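Local coordinates for protein thymidylate synthase 1 (Bacillus subtilis, PDB 1BKO) that probably catalyses the reductive methylation of dUMP to dTMP, with 5,10-methylenetetrahydrofolate as methyl donor and reductant, at residues K69-I74 and F193-L198; T158-E163 and R180-A185; M234-F239 and G269-F274. All coordinates share one frame; numbering follows the deposited sequence.

Interaction 1 (K69-I74 and F193-L198)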
ATOM      1  N   LYS A  69      11.743 -20.836   5.706  1.00  6.24           N
ATOM      2  CA  LYS A  69      12.012 -20.944   7.137  1.00  8.77           C
ATOM      3  C   LYS A  69      11.782 -19.604   7.825  1.00 10.61           C
ATOM      4  O   LYS A  69      11.248 -19.556   8.936  1.00 11.09           O
ATOM      5  CB  LYS A  69      13.446 -21.427   7.362  1.00 11.78           C
ATOM      6  CG  LYS A  69      13.861 -22.519   6.386  1.00 10.36           C
ATOM      7  CD  LYS A  69      15.275 -23.004   6.608  1.00 18.31           C
ATOM      8  CE  LYS A  69      15.377 -23.922   7.821  1.00 20.07           C
ATOM      9  NZ  LYS A  69      16.745 -24.513   7.940  1.00 15.45           N
ATOM     10  N   GLU A  70      12.193 -18.524   7.169  1.00  7.39           N
ATOM     11  CA  GLU A  70      12.001 -17.189   7.723  1.00 10.30           C
ATOM     12  C   GLU A  70      10.505 -16.910   7.761  1.00 13.16           C
ATOM     13  O   GLU A  70       9.951 -16.534   8.797  1.00 15.36           O
ATOM     14  CB  GLU A  70      12.690 -16.137   6.853  1.00  7.06           C
ATOM     15  CG  GLU A  70      12.714 -14.741   7.470  1.00  3.45           C
ATOM     16  CD  GLU A  70      13.180 -13.673   6.486  1.00  6.98           C
ATOM     17  OE1 GLU A  70      14.409 -13.521   6.292  1.00  2.00           O
ATOM     18  OE2 GLU A  70      12.310 -12.989   5.901  1.00  2.00           O
ATOM     19  N   LEU A  71       9.868 -17.090   6.608  1.00 12.47           N
ATOM     20  CA  LEU A  71       8.437 -16.876   6.466  1.00 12.47           C
ATOM     21  C   LEU A  71       7.707 -17.598   7.586  1.00 11.65           C
ATOM     22  O   LEU A  71       6.967 -16.989   8.365  1.00  8.38           O
ATOM     23  CB  LEU A  71       7.975 -17.424   5.117  1.00 14.64           C
ATOM     24  CG  LEU A  71       6.469 -17.462   4.863  1.00 20.44           C
ATOM     25  CD1 LEU A  71       5.924 -16.052   4.816  1.00 22.35           C
ATOM     26  CD2 LEU A  71       6.196 -18.182   3.553  1.00 24.38           C
ATOM     27  N   LEU A  72       7.930 -18.905   7.642  1.00  9.32           N
ATOM     28  CA  LEU A  72       7.332 -19.772   8.637  1.00  8.51           C
ATOM     29  C   LEU A  72       7.398 -19.173  10.034  1.00  7.87           C
ATOM     30  O   LEU A  72       6.374 -19.032  10.707  1.00  6.98           O
ATOM     31  CB  LEU A  72       8.043 -21.121   8.614  1.00  7.26           C
ATOM     32  CG  LEU A  72       7.177 -22.296   8.162  1.00 12.46           C
ATOM     33  CD1 LEU A  72       6.194 -21.840   7.092  1.00  7.50           C
ATOM     34  CD2 LEU A  72       8.057 -23.447   7.668  1.00 15.34           C
ATOM     35  N   TRP A  73       8.614 -18.845  10.453  1.00  4.09           N
ATOM     36  CA  TRP A  73       8.878 -18.262  11.757  1.00  4.25           C
ATOM     37  C   TRP A  73       7.944 -17.109  12.083  1.00  3.58           C
ATOM     38  O   TRP A  73       7.533 -16.945  13.232  1.00  2.00           O
ATOM     39  CB  TRP A  73      10.337 -17.783  11.810  1.00 11.63           C
ATOM     40  CG  TRP A  73      10.727 -17.033  13.062  1.00  2.49           C
ATOM     41  CD1 TRP A  73      10.605 -17.464  14.350  1.00  2.00           C
ATOM     42  CD2 TRP A  73      11.327 -15.735  13.127  1.00  2.00           C
ATOM     43  NE1 TRP A  73      11.093 -16.518  15.216  1.00  6.71           N
ATOM     44  CE2 TRP A  73      11.545 -15.445  14.493  1.00  7.59           C
ATOM     45  CE3 TRP A  73      11.707 -14.789  12.165  1.00  2.00           C
ATOM     46  CZ2 TRP A  73      12.127 -14.248  14.922  1.00  6.73           C
ATOM     47  CZ3 TRP A  73      12.285 -13.602  12.588  1.00  2.00           C
ATOM     48  CH2 TRP A  73      12.489 -13.342  13.954  1.00  9.37           C
ATOM     49  N   ILE A  74       7.612 -16.311  11.075  1.00  7.43           N
ATOM     50  CA  ILE A  74       6.742 -15.162  11.290  1.00 12.41           C
ATOM     51  C   ILE A  74       5.230 -15.425  11.245  1.00 14.91           C
ATOM     52  O   ILE A  74       4.501 -15.007  12.148  1.00 15.96           O
ATOM     53  CB  ILE A  74       7.089 -14.028  10.311  1.00 11.49           C
ATOM     54  CG1 ILE A  74       8.604 -13.806  10.302  1.00  7.97           C
ATOM     55  CG2 ILE A  74       6.364 -12.737  10.714  1.00 10.19           C
ATOM     56  CD1 ILE A  74       9.088 -12.867   9.219  1.00  3.39           C
ATOM     57  N   PHE A 193       9.698 -14.437  -4.081  1.00  7.83           N
ATOM     58  CA  PHE A 193       9.493 -15.879  -4.037  1.00  7.31           C
ATOM     59  C   PHE A 193       8.875 -16.263  -2.698  1.00  2.00           C
ATOM     60  O   PHE A 193       7.941 -17.057  -2.632  1.00  2.00           O
ATOM     61  CB  PHE A 193      10.846 -16.593  -4.234  1.00  6.58           C
ATOM     62  CG  PHE A 193      10.801 -18.078  -3.994  1.00  2.17           C
ATOM     63  CD1 PHE A 193      10.971 -18.599  -2.712  1.00  2.00           C
ATOM     64  CD2 PHE A 193      10.602 -18.956  -5.049  1.00  2.00           C
ATOM     65  CE1 PHE A 193      10.945 -19.977  -2.491  1.00  2.81           C
ATOM     66  CE2 PHE A 193      10.575 -20.334  -4.842  1.00  2.00           C
ATOM     67  CZ  PHE A 193      10.747 -20.845  -3.563  1.00  2.00           C
ATOM     68  N   GLN A 194       9.435 -15.713  -1.633  1.00  2.00           N
ATOM     69  CA  GLN A 194       8.975 -15.989  -0.281  1.00  8.73           C
ATOM     70  C   GLN A 194       7.461 -15.839  -0.098  1.00  8.43           C
ATOM     71  O   GLN A 194       6.829 -16.617   0.628  1.00  2.00           O
ATOM     72  CB  GLN A 194       9.709 -15.076   0.693  1.00  7.63           C
ATOM     73  CG  GLN A 194       9.259 -15.191   2.128  1.00 11.08           C
ATOM     74  CD  GLN A 194       9.765 -14.046   2.956  1.00 11.83           C
ATOM     75  OE1 GLN A 194       9.960 -14.170   4.168  1.00 15.76           O
ATOM     76  NE2 GLN A 194       9.989 -12.907   2.304  1.00 17.03           N
ATOM     77  N   TYR A 195       6.887 -14.836  -0.746  1.00 10.40           N
ATOM     78  CA  TYR A 195       5.459 -14.610  -0.623  1.00 11.48           C
ATOM     79  C   TYR A 195       4.565 -15.345  -1.606  1.00  6.14           C
ATOM     80  O   TYR A 195       3.342 -15.334  -1.460  1.00  7.93           O
ATOM     81  CB  TYR A 195       5.150 -13.116  -0.566  1.00 16.95           C
ATOM     82  CG  TYR A 195       5.268 -12.566   0.830  1.00 17.87           C
ATOM     83  CD1 TYR A 195       6.486 -12.595   1.512  1.00 16.67           C
ATOM     84  CD2 TYR A 195       4.148 -12.068   1.496  1.00 21.82           C
ATOM     85  CE1 TYR A 195       6.581 -12.142   2.835  1.00 19.28           C
ATOM     86  CE2 TYR A 195       4.232 -11.615   2.814  1.00 20.91           C
ATOM     87  CZ  TYR A 195       5.447 -11.655   3.474  1.00 15.73           C
ATOM     88  OH  TYR A 195       5.515 -11.202   4.766  1.00 11.57           O
ATOM     89  N   ASN A 196       5.159 -15.968  -2.615  1.00  5.19           N
ATOM     90  CA  ASN A 196       4.364 -16.746  -3.558  1.00  2.00           C
ATOM     91  C   ASN A 196       4.179 -18.103  -2.903  1.00  2.00           C
ATOM     92  O   ASN A 196       3.331 -18.897  -3.284  1.00  2.00           O
ATOM     93  CB  ASN A 196       5.079 -16.911  -4.888  1.00  4.11           C
ATOM     94  CG  ASN A 196       4.259 -17.701  -5.885  1.00  7.42           C
ATOM     95  OD1 ASN A 196       4.665 -18.771  -6.351  1.00  3.52           O
ATOM     96  ND2 ASN A 196       3.098 -17.173  -6.225  1.00 10.26           N
ATOM     97  N   VAL A 197       5.046 -18.388  -1.946  1.00  2.00           N
ATOM     98  CA  VAL A 197       4.980 -19.621  -1.191  1.00  2.00           C
ATOM     99  C   VAL A 197       3.858 -19.395  -0.176  1.00  2.00           C
ATOM    100  O   VAL A 197       3.017 -20.269   0.038  1.00  2.00           O
ATOM    101  CB  VAL A 197       6.330 -19.891  -0.475  1.00  4.29           C
ATOM    102  CG1 VAL A 197       6.247 -21.118   0.424  1.00  3.59           C
ATOM    103  CG2 VAL A 197       7.427 -20.052  -1.497  1.00  2.00           C
ATOM    104  N   LEU A 198       3.837 -18.202   0.421  1.00  2.00           N
ATOM    105  CA  LEU A 198       2.804 -17.851   1.393  1.00  3.73           C
ATOM    106  C   LEU A 198       1.409 -17.956   0.791  1.00  2.00           C
ATOM    107  O   LEU A 198       0.487 -18.430   1.448  1.00  2.00           O
ATOM    108  CB  LEU A 198       3.015 -16.436   1.938  1.00  3.01           C
ATOM    109  CG  LEU A 198       2.018 -15.993   3.022  1.00 12.87           C
ATOM    110  CD1 LEU A 198       2.058 -16.921   4.231  1.00  2.00           C
ATOM    111  CD2 LEU A 198       2.319 -14.581   3.454  1.00 12.25           C
TER
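Glu70 and Leu71 meet Gln194 and Leu198 where two buried helices of the thymidylate synthase fold, 64-75 and 188-206, cross, the axes of the two short segments passing 10.0 Å apart at -54°. At Glu70 the extended side chain runs roughly perpendicular to that of Gln194, bringing Glu70 OE2 within 3.1 Å of Gln194 OE1. Both atoms are acceptors, so the proximity is no hydrogen bond; the carboxylate finds its mate elsewhere, OE1 accepting from Trp93 NE1. Gln194 in turn lies beside Asn191, a residue one turn earlier on its helix that is predicted to take part in binding dUMP.

Leu71 carries the largest share of the contact. Its CG stands anti to the backbone N (chi1 172°), which sends both methyls over the second helix, while Leu71 CB lies 3.9 Å from Gln194 CG. The isobutyl group of Leu198 receives one methyl, Leu71 CD1 lying 4.0 Å from Leu198 CD1, with Tyr195 CE1 more distant. Trp73 faces another way, edge-to-face with Trp93, the residue that also holds Glu70. The other methyl of Leu71 settles on the Gln194 carbonyl, and there Leu71 CD2 also reaches Val197 CG1 at 4.3 Å.

Interaction 2 (T158-E163 and R180-A185)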
ATOM      1  N   THR A 158      12.263  -1.650  11.121  1.00 20.22           N
ATOM      2  CA  THR A 158      11.068  -1.523  10.309  1.00 20.30           C
ATOM      3  C   THR A 158      11.082  -2.492   9.113  1.00 17.90           C
ATOM      4  O   THR A 158      12.117  -2.707   8.481  1.00 20.66           O
ATOM      5  CB  THR A 158      10.890  -0.063   9.846  1.00 18.78           C
ATOM      6  OG1 THR A 158      12.000   0.728  10.302  1.00 17.03           O
ATOM      7  CG2 THR A 158       9.626   0.516  10.446  1.00 27.23           C
ATOM      8  N   PRO A 159       9.936  -3.132   8.832  1.00 15.86           N
ATOM      9  CA  PRO A 159       9.772  -4.093   7.729  1.00 12.09           C
ATOM     10  C   PRO A 159       9.708  -3.466   6.344  1.00  8.72           C
ATOM     11  O   PRO A 159       9.175  -2.372   6.173  1.00  6.19           O
ATOM     12  CB  PRO A 159       8.442  -4.776   8.054  1.00 17.63           C
ATOM     13  CG  PRO A 159       8.223  -4.500   9.540  1.00 16.27           C
ATOM     14  CD  PRO A 159       8.743  -3.109   9.694  1.00 14.89           C
ATOM     15  N   CYS A 160      10.253  -4.165   5.357  1.00  6.75           N
ATOM     16  CA  CYS A 160      10.216  -3.678   3.982  1.00 10.33           C
ATOM     17  C   CYS A 160       8.889  -4.135   3.384  1.00  9.82           C
ATOM     18  O   CYS A 160       8.143  -3.333   2.817  1.00  7.66           O
ATOM     19  CB  CYS A 160      11.404  -4.217   3.184  1.00 11.43           C
ATOM     20  SG  CYS A 160      12.985  -3.649   3.847  1.00 27.73           S
ATOM     21  N   VAL A 161       8.606  -5.429   3.524  1.00 12.76           N
ATOM     22  CA  VAL A 161       7.354  -6.026   3.060  1.00 13.83           C
ATOM     23  C   VAL A 161       6.467  -6.033   4.306  1.00 12.06           C
ATOM     24  O   VAL A 161       6.504  -6.969   5.104  1.00 17.94           O
ATOM     25  CB  VAL A 161       7.593  -7.466   2.539  1.00 17.34           C
ATOM     26  CG1 VAL A 161       6.275  -8.228   2.434  1.00 14.76           C
ATOM     27  CG2 VAL A 161       8.282  -7.416   1.171  1.00 12.74           C
ATOM     28  N   TYR A 162       5.701  -4.961   4.481  1.00 13.15           N
ATOM     29  CA  TYR A 162       4.859  -4.787   5.666  1.00  7.86           C
ATOM     30  C   TYR A 162       3.355  -5.084   5.572  1.00 10.77           C
ATOM     31  O   TYR A 162       2.721  -5.381   6.589  1.00 11.21           O
ATOM     32  CB  TYR A 162       5.064  -3.373   6.212  1.00  2.26           C
ATOM     33  CG  TYR A 162       4.576  -2.300   5.269  1.00  4.49           C
ATOM     34  CD1 TYR A 162       5.196  -2.089   4.034  1.00  2.00           C
ATOM     35  CD2 TYR A 162       3.460  -1.527   5.587  1.00  4.84           C
ATOM     36  CE1 TYR A 162       4.710  -1.141   3.141  1.00  2.06           C
ATOM     37  CE2 TYR A 162       2.968  -0.578   4.703  1.00  2.87           C
ATOM     38  CZ  TYR A 162       3.591  -0.393   3.479  1.00  2.92           C
ATOM     39  OH  TYR A 162       3.056   0.507   2.587  1.00  2.00           O
ATOM     40  N   GLU A 163       2.765  -4.987   4.388  1.00  9.11           N
ATOM     41  CA  GLU A 163       1.334  -5.245   4.293  1.00 12.02           C
ATOM     42  C   GLU A 163       0.874  -6.089   3.116  1.00 15.52           C
ATOM     43  O   GLU A 163       1.501  -6.109   2.044  1.00  6.45           O
ATOM     44  CB  GLU A 163       0.560  -3.934   4.275  1.00 11.48           C
ATOM     45  CG  GLU A 163       0.777  -3.144   3.003  1.00 14.97           C
ATOM     46  CD  GLU A 163      -0.151  -1.962   2.879  1.00 17.31           C
ATOM     47  OE1 GLU A 163      -0.287  -1.200   3.865  1.00  9.16           O
ATOM     48  OE2 GLU A 163      -0.734  -1.797   1.783  1.00 14.10           O
ATOM     49  N   ARG A 180       7.686  -1.079   1.199  1.00  7.99           N
ATOM     50  CA  ARG A 180       7.987   0.353   1.275  1.00 11.25           C
ATOM     51  C   ARG A 180       9.229   0.726   0.476  1.00 12.28           C
ATOM     52  O   ARG A 180       9.249   1.724  -0.251  1.00 10.22           O
ATOM     53  CB  ARG A 180       8.160   0.797   2.729  1.00 12.46           C
ATOM     54  CG  ARG A 180       9.317   0.158   3.492  1.00 11.03           C
ATOM     55  CD  ARG A 180       9.182   0.506   4.970  1.00 19.42           C
ATOM     56  NE  ARG A 180      10.313   0.082   5.793  1.00 18.95           N
ATOM     57  CZ  ARG A 180      11.513   0.654   5.767  1.00 17.60           C
ATOM     58  NH1 ARG A 180      11.747   1.673   4.940  1.00  8.24           N
ATOM     59  NH2 ARG A 180      12.459   0.247   6.606  1.00  4.92           N
ATOM     60  N   SER A 181      10.254  -0.101   0.609  1.00 10.74           N
ATOM     61  CA  SER A 181      11.516   0.102  -0.078  1.00  8.45           C
ATOM     62  C   SER A 181      12.171  -1.254  -0.178  1.00  7.86           C
ATOM     63  O   SER A 181      11.974  -2.113   0.687  1.00  7.29           O
ATOM     64  CB  SER A 181      12.413   1.044   0.726  1.00  5.71           C
ATOM     65  OG  SER A 181      12.717   0.510   2.010  1.00 23.03           O
ATOM     66  N   ASN A 182      12.919  -1.473  -1.249  1.00 10.87           N
ATOM     67  CA  ASN A 182      13.585  -2.751  -1.400  1.00 13.33           C
ATOM     68  C   ASN A 182      14.861  -2.670  -2.221  1.00 10.32           C
ATOM     69  O   ASN A 182      15.021  -1.782  -3.063  1.00 10.51           O
ATOM     70  CB  ASN A 182      12.629  -3.801  -1.969  1.00  6.93           C
ATOM     71  CG  ASN A 182      12.825  -5.162  -1.329  1.00 11.34           C
ATOM     72  OD1 ASN A 182      13.423  -5.270  -0.257  1.00 16.91           O
ATOM     73  ND2 ASN A 182      12.320  -6.206  -1.980  1.00 11.39           N
ATOM     74  N   ASP A 183      15.795  -3.550  -1.869  1.00  7.38           N
ATOM     75  CA  ASP A 183      17.099  -3.683  -2.501  1.00  7.75           C
ATOM     76  C   ASP A 183      16.980  -4.753  -3.586  1.00  8.97           C
ATOM     77  O   ASP A 183      17.117  -5.943  -3.300  1.00 11.83           O
ATOM     78  CB  ASP A 183      18.103  -4.134  -1.425  1.00  9.63           C
ATOM     79  CG  ASP A 183      19.522  -4.350  -1.959  1.00  8.98           C
ATOM     80  OD1 ASP A 183      19.721  -4.577  -3.176  1.00  2.48           O
ATOM     81  OD2 ASP A 183      20.454  -4.303  -1.125  1.00  3.46           O
ATOM     82  N   MET A 184      16.759  -4.328  -4.824  1.00 10.20           N
ATOM     83  CA  MET A 184      16.623  -5.255  -5.949  1.00 18.12           C
ATOM     84  C   MET A 184      17.638  -6.400  -5.980  1.00 20.16           C
ATOM     85  O   MET A 184      17.262  -7.555  -6.167  1.00 25.47           O
ATOM     86  CB  MET A 184      16.701  -4.502  -7.279  1.00 22.02           C
ATOM     87  CG  MET A 184      15.479  -3.666  -7.625  1.00 23.92           C
ATOM     88  SD  MET A 184      14.008  -4.656  -7.913  1.00 22.16           S
ATOM     89  CE  MET A 184      13.151  -4.383  -6.355  1.00 21.94           C
ATOM     90  N   ALA A 185      18.911  -6.075  -5.776  1.00 19.13           N
ATOM     91  CA  ALA A 185      19.986  -7.063  -5.812  1.00 13.20           C
ATOM     92  C   ALA A 185      19.930  -8.185  -4.782  1.00  7.17           C
ATOM     93  O   ALA A 185      19.706  -9.337  -5.118  1.00 13.55           O
ATOM     94  CB  ALA A 185      21.337  -6.363  -5.742  1.00 16.73           C
TER
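Arg180 reaches across to Pro159, Cys160 and Tyr162 at the mouth of the beta hairpin formed by strands 161-168 and 172-183, where the chain turns a corner at Arg180 and Ser181. Arg180 N donates to Cys160 O at 2.8 Å, continuing the tie between the two arms up to the predicted nucleophile; both atoms lie at the edge of the Tyr162 ring. From there the side chain can be followed outward. Arg180 CB rests 4.0 Å from Tyr162 CE1. With chi1 at 63°, CG lies between the backbone N and the carbonyl carbon and is directed at the carbonyl oxygens of Pro159 and Cys160. CD continues over Pro159 O, and Arg180 NE bonds to Pro159 O at 2.7 Å, coming from above the carbonyl plane (48° out of it) rather than along a lone pair. At the tip Arg180 NH2 passes 3.6 Å from Thr158 CB. Arg180 NH1 makes a weak bond to Arg140 O of the second subunit. A leucine in place of Arg180 would probably leave Pro159 O without its donor and the loop before Cys160 freer to shift. Arg180 to Asp183 are predicted parts of the dUMP site shared between subunits, and Cys160 borders them directly: Cys160 CB lies 3.3 Å and Cys160 SG 3.7 Å from Ser181 O.

Interaction 3 (M234-F239 and G269-F274)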
ATOM      1  N   MET A 234      22.179  -9.935 -16.022  1.00 11.68           N
ATOM      2  CA  MET A 234      21.251  -9.845 -17.142  1.00 14.32           C
ATOM      3  C   MET A 234      21.751 -10.541 -18.401  1.00 22.21           C
ATOM      4  O   MET A 234      20.960 -10.847 -19.295  1.00 27.27           O
ATOM      5  CB  MET A 234      20.920  -8.389 -17.466  1.00 13.47           C
ATOM      6  CG  MET A 234      20.211  -7.636 -16.359  1.00 18.33           C
ATOM      7  SD  MET A 234      19.529  -6.069 -16.959  1.00 27.11           S
ATOM      8  CE  MET A 234      20.743  -4.891 -16.389  1.00 27.72           C
ATOM      9  N   GLU A 235      23.064 -10.714 -18.519  1.00 29.10           N
ATOM     10  CA  GLU A 235      23.640 -11.392 -19.686  1.00 32.01           C
ATOM     11  C   GLU A 235      23.590 -12.913 -19.565  1.00 31.42           C
ATOM     12  O   GLU A 235      23.656 -13.631 -20.573  1.00 30.74           O
ATOM     13  CB  GLU A 235      25.088 -10.951 -19.921  1.00 36.15           C
ATOM     14  CG  GLU A 235      25.226  -9.579 -20.563  1.00 35.26           C
ATOM     15  CD  GLU A 235      24.566  -9.507 -21.930  1.00 35.71           C
ATOM     16  OE1 GLU A 235      23.354  -9.199 -21.988  1.00 38.44           O
ATOM     17  OE2 GLU A 235      25.256  -9.754 -22.944  1.00 22.22           O
ATOM     18  N   ARG A 236      23.462 -13.388 -18.328  1.00 26.83           N
ATOM     19  CA  ARG A 236      23.406 -14.812 -18.023  1.00 25.49           C
ATOM     20  C   ARG A 236      22.202 -15.498 -18.692  1.00 27.25           C
ATOM     21  O   ARG A 236      21.178 -14.866 -18.966  1.00 25.26           O
ATOM     22  CB  ARG A 236      23.359 -15.010 -16.495  1.00 22.09           C
ATOM     23  CG  ARG A 236      24.367 -16.025 -15.952  1.00 21.44           C
ATOM     24  CD  ARG A 236      25.486 -15.388 -15.135  1.00 14.57           C
ATOM     25  NE  ARG A 236      25.178 -15.289 -13.713  1.00 19.97           N
ATOM     26  CZ  ARG A 236      26.060 -15.529 -12.751  1.00 18.19           C
ATOM     27  NH1 ARG A 236      27.318 -15.860 -13.059  1.00  9.04           N
ATOM     28  NH2 ARG A 236      25.648 -15.528 -11.489  1.00  7.38           N
ATOM     29  N   GLU A 237      22.337 -16.794 -18.957  1.00 25.40           N
ATOM     30  CA  GLU A 237      21.267 -17.577 -19.573  1.00 25.45           C
ATOM     31  C   GLU A 237      20.179 -17.876 -18.532  1.00 22.90           C
ATOM     32  O   GLU A 237      20.472 -18.002 -17.339  1.00 18.20           O
ATOM     33  CB  GLU A 237      21.841 -18.893 -20.121  1.00 32.29           C
ATOM     34  CG  GLU A 237      20.813 -19.824 -20.766  1.00 39.03           C
ATOM     35  CD  GLU A 237      21.347 -21.231 -21.012  1.00 40.12           C
ATOM     36  OE1 GLU A 237      21.470 -22.000 -20.029  1.00 38.05           O
ATOM     37  OE2 GLU A 237      21.628 -21.576 -22.183  1.00 34.60           O
ATOM     38  N   GLN A 238      18.932 -17.978 -18.989  1.00 21.52           N
ATOM     39  CA  GLN A 238      17.803 -18.272 -18.105  1.00 23.35           C
ATOM     40  C   GLN A 238      17.376 -19.730 -18.220  1.00 27.82           C
ATOM     41  O   GLN A 238      17.473 -20.330 -19.290  1.00 31.09           O
ATOM     42  CB  GLN A 238      16.619 -17.374 -18.433  1.00 18.38           C
ATOM     43  CG  GLN A 238      16.891 -15.904 -18.254  1.00 18.65           C
ATOM     44  CD  GLN A 238      15.724 -15.058 -18.686  1.00 22.78           C
ATOM     45  OE1 GLN A 238      14.615 -15.200 -18.168  1.00 27.97           O
ATOM     46  NE2 GLN A 238      15.955 -14.179 -19.660  1.00 20.29           N
ATOM     47  N   PHE A 239      16.866 -20.286 -17.128  1.00 30.46           N
ATOM     48  CA  PHE A 239      16.447 -21.681 -17.108  1.00 31.56           C
ATOM     49  C   PHE A 239      14.938 -21.824 -17.021  1.00 31.52           C
ATOM     50  O   PHE A 239      14.207 -20.851 -17.186  1.00 30.57           O
ATOM     51  CB  PHE A 239      17.128 -22.409 -15.946  1.00 30.60           C
ATOM     52  CG  PHE A 239      18.625 -22.315 -15.984  1.00 38.31           C
ATOM     53  CD1 PHE A 239      19.270 -21.122 -15.655  1.00 40.05           C
ATOM     54  CD2 PHE A 239      19.389 -23.388 -16.427  1.00 43.04           C
ATOM     55  CE1 PHE A 239      20.656 -20.997 -15.775  1.00 42.59           C
ATOM     56  CE2 PHE A 239      20.776 -23.277 -16.549  1.00 46.01           C
ATOM     57  CZ  PHE A 239      21.410 -22.078 -16.225  1.00 43.41           C
ATOM     58  N   GLY A 269      22.218 -20.453 -13.022  1.00 20.34           N
ATOM     59  CA  GLY A 269      23.529 -19.916 -13.341  1.00 16.47           C
ATOM     60  C   GLY A 269      24.478 -20.000 -12.164  1.00 15.71           C
ATOM     61  O   GLY A 269      24.087 -20.396 -11.058  1.00 15.31           O
ATOM     62  N   ASP A 270      25.726 -19.614 -12.407  1.00 15.67           N
ATOM     63  CA  ASP A 270      26.758 -19.655 -11.381  1.00 18.68           C
ATOM     64  C   ASP A 270      26.604 -18.630 -10.269  1.00 18.97           C
ATOM     65  O   ASP A 270      25.485 -18.239  -9.926  1.00 16.79           O
ATOM     66  CB  ASP A 270      28.155 -19.587 -12.011  1.00 22.83           C
ATOM     67  CG  ASP A 270      28.645 -20.951 -12.493  1.00 30.04           C
ATOM     68  OD1 ASP A 270      27.847 -21.690 -13.119  1.00 26.26           O
ATOM     69  OD2 ASP A 270      29.822 -21.299 -12.227  1.00 27.38           O
ATOM     70  N   LYS A 271      27.725 -18.187  -9.716  1.00 16.93           N
ATOM     71  CA  LYS A 271      27.667 -17.261  -8.605  1.00 16.06           C
ATOM     72  C   LYS A 271      28.137 -15.839  -8.832  1.00 15.33           C
ATOM     73  O   LYS A 271      29.083 -15.593  -9.574  1.00 13.58           O
ATOM     74  CB  LYS A 271      28.395 -17.858  -7.409  1.00 16.32           C
ATOM     75  CG  LYS A 271      28.159 -17.108  -6.105  1.00 28.60           C
ATOM     76  CD  LYS A 271      26.826 -17.492  -5.448  1.00 33.52           C
ATOM     77  CE  LYS A 271      25.597 -16.728  -5.990  1.00 36.90           C
ATOM     78  NZ  LYS A 271      25.086 -17.145  -7.338  1.00 36.18           N
ATOM     79  N   LEU A 272      27.434 -14.911  -8.195  1.00 16.71           N
ATOM     80  CA  LEU A 272      27.741 -13.488  -8.253  1.00 15.72           C
ATOM     81  C   LEU A 272      27.949 -13.038  -6.816  1.00 14.14           C
ATOM     82  O   LEU A 272      27.256 -13.515  -5.916  1.00 13.64           O
ATOM     83  CB  LEU A 272      26.573 -12.710  -8.854  1.00 13.61           C
ATOM     84  CG  LEU A 272      26.441 -12.832 -10.362  1.00 18.50           C
ATOM     85  CD1 LEU A 272      25.581 -11.675 -10.898  1.00 23.01           C
ATOM     86  CD2 LEU A 272      27.836 -12.837 -10.987  1.00 22.18           C
ATOM     87  N   LEU A 273      28.972 -12.215  -6.593  1.00 13.17           N
ATOM     88  CA  LEU A 273      29.295 -11.703  -5.261  1.00 12.96           C
ATOM     89  C   LEU A 273      28.870 -10.222  -5.071  1.00 11.28           C
ATOM     90  O   LEU A 273      29.310  -9.311  -5.783  1.00 11.89           O
ATOM     91  CB  LEU A 273      30.797 -11.881  -4.982  1.00 12.19           C
ATOM     92  CG  LEU A 273      31.299 -11.957  -3.524  1.00 14.85           C
ATOM     93  CD1 LEU A 273      30.181 -11.691  -2.477  1.00  2.99           C
ATOM     94  CD2 LEU A 273      31.925 -13.342  -3.339  1.00  2.10           C
ATOM     95  N   PHE A 274      27.989 -10.004  -4.104  1.00  9.15           N
ATOM     96  CA  PHE A 274      27.488  -8.673  -3.784  1.00 11.87           C
ATOM     97  C   PHE A 274      27.850  -8.347  -2.343  1.00 12.58           C
ATOM     98  O   PHE A 274      27.489  -9.069  -1.411  1.00 12.82           O
ATOM     99  CB  PHE A 274      25.965  -8.605  -3.958  1.00  7.75           C
ATOM    100  CG  PHE A 274      25.501  -8.666  -5.391  1.00 11.25           C
ATOM    101  CD1 PHE A 274      25.616  -7.558  -6.228  1.00 17.89           C
ATOM    102  CD2 PHE A 274      24.912  -9.823  -5.897  1.00 12.31           C
ATOM    103  CE1 PHE A 274      25.142  -7.600  -7.555  1.00 14.77           C
ATOM    104  CE2 PHE A 274      24.438  -9.879  -7.207  1.00  5.20           C
ATOM    105  CZ  PHE A 274      24.552  -8.762  -8.038  1.00 13.99           C
TER
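Arg236 pushes its guanidinium into the 269-274 segment and is sandwiched there: Leu272 lies over one face, and over the opposite face sits the backbone N of Asp270, 4.0 Å above the plane and centred on it. Arg236 and Leu272 approach from opposite directions, the leucine presenting CG and CD2 to the flat group, with Leu272 CD2 3.7 Å from Arg236 CZ. The arginine chain bends at chi2 (110°) and again at chi3 (90°), turning the plane so that the carbonyl carbon of Lys271 meets its edge. Arg236 NH2 comes within 3.1 Å of Asp270 O, but the angle is too poor for a hydrogen bond. Arg236 NE makes a weak bond to Thr59 O, and NH2 has a hydrogen-bond partner outside the two segments. Further along, the ring of Phe239 meets the backbone of Gly269 obliquely, CE1 being its nearest atom to Gly269 N; that glycine also bonds through its backbone to Thr58.

Loops 234-239 and 269-274 are thus joined at the surface by contact, with no salt bridge or hydrogen bond between them. Lys271 NZ, weakly bonded to Asp270 O, brings a second positive charge to 4.5 Å from Arg236 NH2, a proximity that probably gives no electrostatic gain.

Interactions 1 and 2 are buried near the centre of the folded chain, whereas interaction 3 lies at the surface, its centre 24 and 23 Å from theirs. The first two are neighbours: strand 172-183 leads directly into helix 188-206, interaction 2 is nested in the chain loop closed by interaction 1, and they touch where Tyr195 CZ packs 3.7 Å from Val161 CG1. Their chemistry nevertheless differs. Interaction 1 rests mainly on Leu71 packed against Gln194 and Leu198, while in interaction 2 hydrogen bonds from Arg180 tie the hairpin and the loop before it, beside the second subunit. Interaction 3 joins irregular loops; its nearest atoms are about 13 Å from interaction 1 and about 4 Å from interaction 2, without touching.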